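Local atomic coordinates of thioredoxin-like fold domain-containing protein (Paracoccus denitrificans, PDB entry 3DML), a protein that probably reduces or exchanges disulfides as a periplasmic thioredoxin-like thiol-disulfide oxidoreductase, SoxS, serving chemotrophic sulfur oxidation. Residues R35-E49 with Y95-I109. Residues are numbered along the deposited sequence; the frame is centred on the assembly and turned at random.
Sequences RWDAEIAPQYPLTDE and YPGEDFFWPMLARLI
With CG anti to the backbone N in both residues (chi1 -171° in Trp-36, 175° in Tyr-95), the two rings swing in between helix 31-39 and the loop leading into helix 98-112 and meet edge-to-face. The pyrrole edge of Trp-36 stands on one face of the Tyr-95 ring, the planes 87° apart and CD1 of Trp-36 3.7 Å from CD1 of Tyr-95, while CB of Trp-36 adds a CH-pi contact over the same face. The indole's neighbouring NE1 lies over the centre of the Phe-101 ring, 3.4 Å from its CE1, in a second edge-to-face pair. At the far end of Tyr-95, OH donates to OE1 of Glu-39 at 2.5 Å, reaching the anti side of the carboxylate. The same OE1 also accepts a hydrogen bond from a water that in turn accepts one from Glu-98 N, in the first turn of the helix. In this thioredoxin fold helices 31-39 and 98-112 pack on one face of the central sheet, where Phe-80 meets the rings of Trp-36 and Phe-101. A leucine in place of Tyr-95 would probably leave Glu-39 without its hydroxyl partner and the Trp-36 edge without a flat face to rest on. Ile-40 wedges in beside this cluster, its CD1 3.6 Å from NE1 of Trp-102 and its CG2 against CE2 of Phe-101. Further along, Tyr-44 sets CD1 3.8 Å from CH2 of Trp-102 and its edge against CD2 of Leu-105, its hydroxyl hydrogen-bonded to Ala-53 O.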
loop_
_atom_site.group_PDB
_atom_site.type_symbol
_atom_site.label_atom_id
_atom_site.label_comp_id
_atom_site.label_asym_id
_atom_site.label_seq_id
_atom_site.Cartn_x
_atom_site.Cartn_y
_atom_site.Cartn_z
ATOM N N ARG A 35 -1.106 2.214 13.398
ATOM C CA ARG A 35 -0.605 3.589 13.291
ATOM C C ARG A 35 -0.913 4.235 11.956
ATOM O O ARG A 35 -1.333 5.381 11.905
ATOM C CB ARG A 35 0.892 3.678 13.528
ATOM C CG ARG A 35 1.283 3.507 14.973
ATOM C CD ARG A 35 2.762 3.915 15.103
ATOM N NE ARG A 35 3.308 3.541 16.399
ATOM C CZ ARG A 35 4.586 3.690 16.723
ATOM N NH1 ARG A 35 5.435 4.205 15.844
ATOM N NH2 ARG A 35 5.005 3.324 17.920
ATOM N N TRP A 36 -0.738 3.492 10.872
ATOM C CA TRP A 36 -1.023 4.033 9.542
ATOM C C TRP A 36 -2.525 4.311 9.413
ATOM O O TRP A 36 -2.924 5.349 8.851
ATOM C CB TRP A 36 -0.615 3.039 8.457
ATOM C CG TRP A 36 -0.692 3.620 7.058
ATOM C CD1 TRP A 36 0.279 4.308 6.410
ATOM C CD2 TRP A 36 -1.804 3.558 6.166
ATOM N NE1 TRP A 36 -0.142 4.667 5.153
ATOM C CE2 TRP A 36 -1.421 4.207 4.974
ATOM C CE3 TRP A 36 -3.084 2.995 6.250
ATOM C CZ2 TRP A 36 -2.276 4.321 3.868
ATOM C CZ3 TRP A 36 -3.946 3.111 5.130
ATOM C CH2 TRP A 36 -3.530 3.785 3.971
ATOM N N ASP A 37 -3.334 3.366 9.902
ATOM C CA ASP A 37 -4.812 3.515 9.908
ATOM C C ASP A 37 -5.268 4.767 10.662
ATOM O O ASP A 37 -6.212 5.418 10.250
ATOM C CB ASP A 37 -5.522 2.281 10.496
ATOM C CG ASP A 37 -5.428 1.048 9.607
ATOM O OD1 ASP A 37 -5.185 1.145 8.383
ATOM O OD2 ASP A 37 -5.593 -0.058 10.154
ATOM N N ALA A 38 -4.598 5.106 11.757
ATOM C CA ALA A 38 -4.923 6.307 12.522
ATOM C C ALA A 38 -4.362 7.579 11.893
ATOM O O ALA A 38 -4.983 8.640 11.982
ATOM C CB ALA A 38 -4.408 6.185 13.948
ATOM N N GLU A 39 -3.178 7.490 11.288
ATOM C CA GLU A 39 -2.441 8.683 10.897
ATOM C C GLU A 39 -2.636 9.067 9.445
ATOM O O GLU A 39 -2.878 10.246 9.138
ATOM C CB GLU A 39 -0.946 8.517 11.174
ATOM C CG GLU A 39 -0.651 8.494 12.649
ATOM C CD GLU A 39 0.747 8.045 13.015
ATOM O OE1 GLU A 39 1.669 7.997 12.149
ATOM O OE2 GLU A 39 0.918 7.754 14.222
ATOM N N ILE A 40 -2.492 8.093 8.551
ATOM C CA ILE A 40 -2.559 8.363 7.120
ATOM C C ILE A 40 -3.961 8.071 6.557
ATOM O O ILE A 40 -4.503 8.876 5.782
ATOM C CB ILE A 40 -1.513 7.536 6.325
ATOM C CG1 ILE A 40 -0.057 7.907 6.704
ATOM C CG2 ILE A 40 -1.755 7.648 4.817
ATOM C CD1 ILE A 40 0.310 9.323 6.386
ATOM N N ALA A 41 -4.533 6.923 6.915
ATOM C CA ALA A 41 -5.797 6.463 6.301
ATOM C C ALA A 41 -6.909 7.543 6.216
ATOM O O ALA A 41 -7.525 7.691 5.180
ATOM C CB ALA A 41 -6.331 5.197 6.994
ATOM N N PRO A 42 -7.165 8.286 7.311
ATOM C CA PRO A 42 -8.226 9.310 7.223
ATOM C C PRO A 42 -7.946 10.390 6.146
ATOM O O PRO A 42 -8.873 10.806 5.433
ATOM C CB PRO A 42 -8.241 9.930 8.629
ATOM C CG PRO A 42 -7.529 8.917 9.537
ATOM C CD PRO A 42 -6.512 8.259 8.637
ATOM N N GLN A 43 -6.691 10.829 6.001
ATOM C CA GLN A 43 -6.340 11.855 5.006
ATOM C C GLN A 43 -6.268 11.274 3.606
ATOM O O GLN A 43 -6.513 11.964 2.623
ATOM C CB GLN A 43 -4.936 12.432 5.291
ATOM C CG GLN A 43 -4.687 12.761 6.722
ATOM C CD GLN A 43 -3.261 13.225 6.953
ATOM O OE1 GLN A 43 -2.378 12.431 7.346
ATOM N NE2 GLN A 43 -3.021 14.513 6.709
ATOM N N TYR A 44 -5.895 10.002 3.517
ATOM C CA TYR A 44 -5.481 9.423 2.256
ATOM C C TYR A 44 -6.413 9.661 1.041
ATOM O O TYR A 44 -5.974 10.202 0.030
ATOM C CB TYR A 44 -5.139 7.923 2.461
ATOM C CG TYR A 44 -4.439 7.340 1.271
ATOM C CD1 TYR A 44 -3.072 7.536 1.076
ATOM C CD2 TYR A 44 -5.147 6.594 0.323
ATOM C CE1 TYR A 44 -2.419 7.011 -0.033
ATOM C CE2 TYR A 44 -4.520 6.065 -0.784
ATOM C CZ TYR A 44 -3.148 6.264 -0.962
ATOM O OH TYR A 44 -2.509 5.741 -2.068
ATOM N N PRO A 45 -7.702 9.273 1.126
ATOM C CA PRO A 45 -8.541 9.478 -0.069
ATOM C C PRO A 45 -8.879 10.945 -0.363
ATOM O O PRO A 45 -9.475 11.242 -1.397
ATOM C CB PRO A 45 -9.817 8.677 0.268
ATOM C CG PRO A 45 -9.915 8.738 1.745
ATOM C CD PRO A 45 -8.465 8.618 2.215
ATOM N N LEU A 46 -8.483 11.841 0.534
ATOM C CA LEU A 46 -8.734 13.269 0.388
ATOM C C LEU A 46 -7.569 14.036 -0.226
ATOM O O LEU A 46 -7.668 15.257 -0.451
ATOM C CB LEU A 46 -9.077 13.851 1.760
ATOM C CG LEU A 46 -10.202 13.093 2.475
ATOM C CD1 LEU A 46 -10.400 13.673 3.871
ATOM C CD2 LEU A 46 -11.489 13.116 1.684
ATOM N N THR A 47 -6.482 13.319 -0.498
ATOM C CA THR A 47 -5.259 13.881 -1.079
ATOM C C THR A 47 -5.135 13.505 -2.551
ATOM O O THR A 47 -5.704 12.507 -3.010
ATOM C CB THR A 47 -3.992 13.357 -0.348
ATOM O OG1 THR A 47 -3.872 11.944 -0.551
ATOM C CG2 THR A 47 -4.047 13.631 1.143
ATOM N N ASP A 48 -4.372 14.297 -3.301
ATOM C CA ASP A 48 -4.072 13.952 -4.689
ATOM C C ASP A 48 -3.457 12.547 -4.832
ATOM O O ASP A 48 -3.845 11.789 -5.724
ATOM C CB ASP A 48 -3.108 14.970 -5.296
ATOM C CG ASP A 48 -3.705 16.332 -5.449
ATOM O OD1 ASP A 48 -4.859 16.560 -5.061
ATOM O OD2 ASP A 48 -2.991 17.205 -5.965
ATOM N N GLU A 49 -2.503 12.203 -3.963
ATOM C CA GLU A 49 -1.859 10.883 -4.005
ATOM C C GLU A 49 -2.862 9.763 -3.776
ATOM O O GLU A 49 -2.880 8.772 -4.498
ATOM C CB GLU A 49 -0.699 10.807 -2.994
ATOM C CG GLU A 49 0.634 11.296 -3.551
ATOM C CD GLU A 49 1.775 11.298 -2.505
ATOM O OE1 GLU A 49 2.467 10.272 -2.346
ATOM O OE2 GLU A 49 2.002 12.370 -1.858
ATOM N N TYR A 95 6.134 1.284 7.923
ATOM C CA TYR A 95 5.565 2.606 8.116
ATOM C C TYR A 95 6.361 3.353 9.200
ATOM O O TYR A 95 5.959 3.394 10.367
ATOM C CB TYR A 95 4.061 2.526 8.442
ATOM C CG TYR A 95 3.483 3.890 8.763
ATOM C CD1 TYR A 95 3.589 4.943 7.849
ATOM C CD2 TYR A 95 2.848 4.132 9.995
ATOM C CE1 TYR A 95 3.078 6.226 8.144
ATOM C CE2 TYR A 95 2.324 5.408 10.299
ATOM C CZ TYR A 95 2.455 6.441 9.359
ATOM O OH TYR A 95 1.980 7.693 9.651
ATOM N N PRO A 96 7.518 3.915 8.818
ATOM C CA PRO A 96 8.326 4.672 9.795
ATOM C C PRO A 96 7.785 6.070 10.121
ATOM O O PRO A 96 8.309 6.735 11.024
ATOM C CB PRO A 96 9.715 4.764 9.137
ATOM C CG PRO A 96 9.618 4.053 7.814
ATOM C CD PRO A 96 8.160 3.840 7.495
ATOM N N GLY A 97 6.723 6.499 9.443
ATOM C CA GLY A 97 6.006 7.703 9.854
ATOM C C GLY A 97 5.505 8.447 8.647
ATOM O O GLY A 97 5.858 8.103 7.526
ATOM N N GLU A 98 4.701 9.490 8.878
ATOM C CA GLU A 98 4.007 10.168 7.797
ATOM C C GLU A 98 4.968 10.682 6.769
ATOM O O GLU A 98 4.724 10.518 5.579
ATOM C CB GLU A 98 3.157 11.349 8.305
ATOM C CG GLU A 98 1.953 10.925 9.123
ATOM C CD GLU A 98 1.138 12.100 9.651
ATOM O OE1 GLU A 98 1.706 13.198 9.846
ATOM O OE2 GLU A 98 -0.078 11.913 9.896
ATOM N N ASP A 99 6.065 11.286 7.243
ATOM C CA ASP A 99 6.990 11.979 6.358
ATOM C C ASP A 99 7.806 11.009 5.516
ATOM O O ASP A 99 8.498 11.394 4.586
ATOM C CB ASP A 99 7.929 12.881 7.178
ATOM C CG ASP A 99 7.212 14.074 7.791
ATOM O OD1 ASP A 99 5.955 14.073 7.797
ATOM O OD2 ASP A 99 7.922 15.007 8.279
ATOM N N PHE A 100 7.760 9.747 5.879
ATOM C CA PHE A 100 8.436 8.724 5.089
ATOM C C PHE A 100 7.479 8.196 4.033
ATOM O O PHE A 100 7.840 8.050 2.875
ATOM C CB PHE A 100 8.945 7.641 6.019
ATOM C CG PHE A 100 10.117 8.108 6.818
ATOM C CD1 PHE A 100 11.414 7.838 6.385
ATOM C CD2 PHE A 100 9.921 8.915 7.943
ATOM C CE1 PHE A 100 12.508 8.321 7.095
ATOM C CE2 PHE A 100 11.005 9.399 8.667
ATOM C CZ PHE A 100 12.303 9.106 8.233
ATOM N N PHE A 101 6.236 8.019 4.428
ATOM C CA PHE A 101 5.211 7.454 3.557
ATOM C C PHE A 101 4.984 8.273 2.304
ATOM O O PHE A 101 5.078 7.759 1.206
ATOM C CB PHE A 101 3.898 7.238 4.342
ATOM C CG PHE A 101 2.807 6.626 3.507
ATOM C CD1 PHE A 101 2.821 5.258 3.201
ATOM C CD2 PHE A 101 1.819 7.430 2.960
ATOM C CE1 PHE A 101 1.792 4.689 2.403
ATOM C CE2 PHE A 101 0.801 6.881 2.169
ATOM C CZ PHE A 101 0.800 5.519 1.886
ATOM N N TRP A 102 4.665 9.558 2.453
ATOM C CA TRP A 102 4.287 10.355 1.290
ATOM C C TRP A 102 5.304 10.449 0.142
ATOM O O TRP A 102 4.950 10.191 -1.017
ATOM C CB TRP A 102 3.828 11.762 1.712
ATOM C CG TRP A 102 2.599 11.786 2.593
ATOM C CD1 TRP A 102 2.517 12.210 3.890
ATOM C CD2 TRP A 102 1.272 11.412 2.207
ATOM N NE1 TRP A 102 1.214 12.107 4.339
ATOM C CE2 TRP A 102 0.435 11.623 3.322
ATOM C CE3 TRP A 102 0.712 10.909 1.021
ATOM C CZ2 TRP A 102 -0.939 11.344 3.292
ATOM C CZ3 TRP A 102 -0.643 10.632 0.992
ATOM C CH2 TRP A 102 -1.454 10.852 2.116
ATOM N N PRO A 103 6.557 10.840 0.430
ATOM C CA PRO A 103 7.495 10.972 -0.694
ATOM C C PRO A 103 7.912 9.605 -1.267
ATOM O O PRO A 103 8.247 9.508 -2.455
ATOM C CB PRO A 103 8.717 11.704 -0.074
ATOM C CG PRO A 103 8.639 11.462 1.364
ATOM C CD PRO A 103 7.176 11.189 1.720
HETATM N N MSE A 104 7.891 8.561 -0.449
HETATM C CA MSE A 104 8.242 7.238 -0.962
HETATM C C MSE A 104 7.136 6.696 -1.848
HETATM O O MSE A 104 7.403 6.072 -2.871
HETATM C CB MSE A 104 8.577 6.302 0.184
HETATM C CG MSE A 104 9.654 6.911 1.071
HETATM SE SE MSE A 104 10.374 5.686 2.347
HETATM C CE MSE A 104 8.769 5.070 3.301
ATOM N N LEU A 105 5.884 6.970 -1.485
ATOM C CA LEU A 105 4.781 6.587 -2.350
ATOM C C LEU A 105 4.842 7.393 -3.652
ATOM O O LEU A 105 4.650 6.856 -4.753
ATOM C CB LEU A 105 3.443 6.826 -1.644
ATOM C CG LEU A 105 2.206 6.617 -2.542
ATOM C CD1 LEU A 105 2.089 5.162 -3.028
ATOM C CD2 LEU A 105 0.951 7.049 -1.827
ATOM N N ALA A 106 5.128 8.684 -3.527
ATOM C CA ALA A 106 5.255 9.535 -4.701
ATOM C C ALA A 106 6.303 8.993 -5.687
ATOM O O ALA A 106 6.062 8.995 -6.883
ATOM C CB ALA A 106 5.538 11.013 -4.302
ATOM N N ARG A 107 7.443 8.504 -5.197
ATOM C CA ARG A 107 8.424 7.876 -6.100
ATOM C C ARG A 107 7.807 6.707 -6.860
ATOM O O ARG A 107 8.047 6.534 -8.071
ATOM C CB ARG A 107 9.681 7.396 -5.372
ATOM C CG ARG A 107 10.746 6.900 -6.370
ATOM C CD ARG A 107 11.951 6.226 -5.689
ATOM N NE ARG A 107 11.587 4.984 -4.995
ATOM C CZ ARG A 107 11.657 3.759 -5.522
ATOM N NH1 ARG A 107 12.086 3.576 -6.769
ATOM N NH2 ARG A 107 11.292 2.707 -4.791
ATOM N N LEU A 108 7.024 5.891 -6.155
ATOM C CA LEU A 108 6.400 4.725 -6.794
ATOM C C LEU A 108 5.380 5.144 -7.850
ATOM O O LEU A 108 5.356 4.594 -8.963
ATOM C CB LEU A 108 5.725 3.840 -5.745
ATOM C CG LEU A 108 6.606 3.118 -4.737
ATOM C CD1 LEU A 108 5.733 2.174 -3.928
ATOM C CD2 LEU A 108 7.724 2.367 -5.438
ATOM N N ILE A 109 4.545 6.121 -7.514
ATOM C CA ILE A 109 3.562 6.610 -8.474
ATOM C C ILE A 109 4.240 7.157 -9.737
ATOM O O ILE A 109 3.793 6.864 -10.857
ATOM C CB ILE A 109 2.579 7.653 -7.846
ATOM C CG1 ILE A 109 1.727 6.970 -6.761
ATOM C CG2 ILE A 109 1.687 8.288 -8.940
ATOM C CD1 ILE A 109 0.912 7.910 -5.905
HETATM O O HOH W 1 5.386 5.007 12.637
HETATM O O HOH W 2 4.072 9.978 11.575
HETATM O O HOH W 3 -2.219 12.522 10.886
#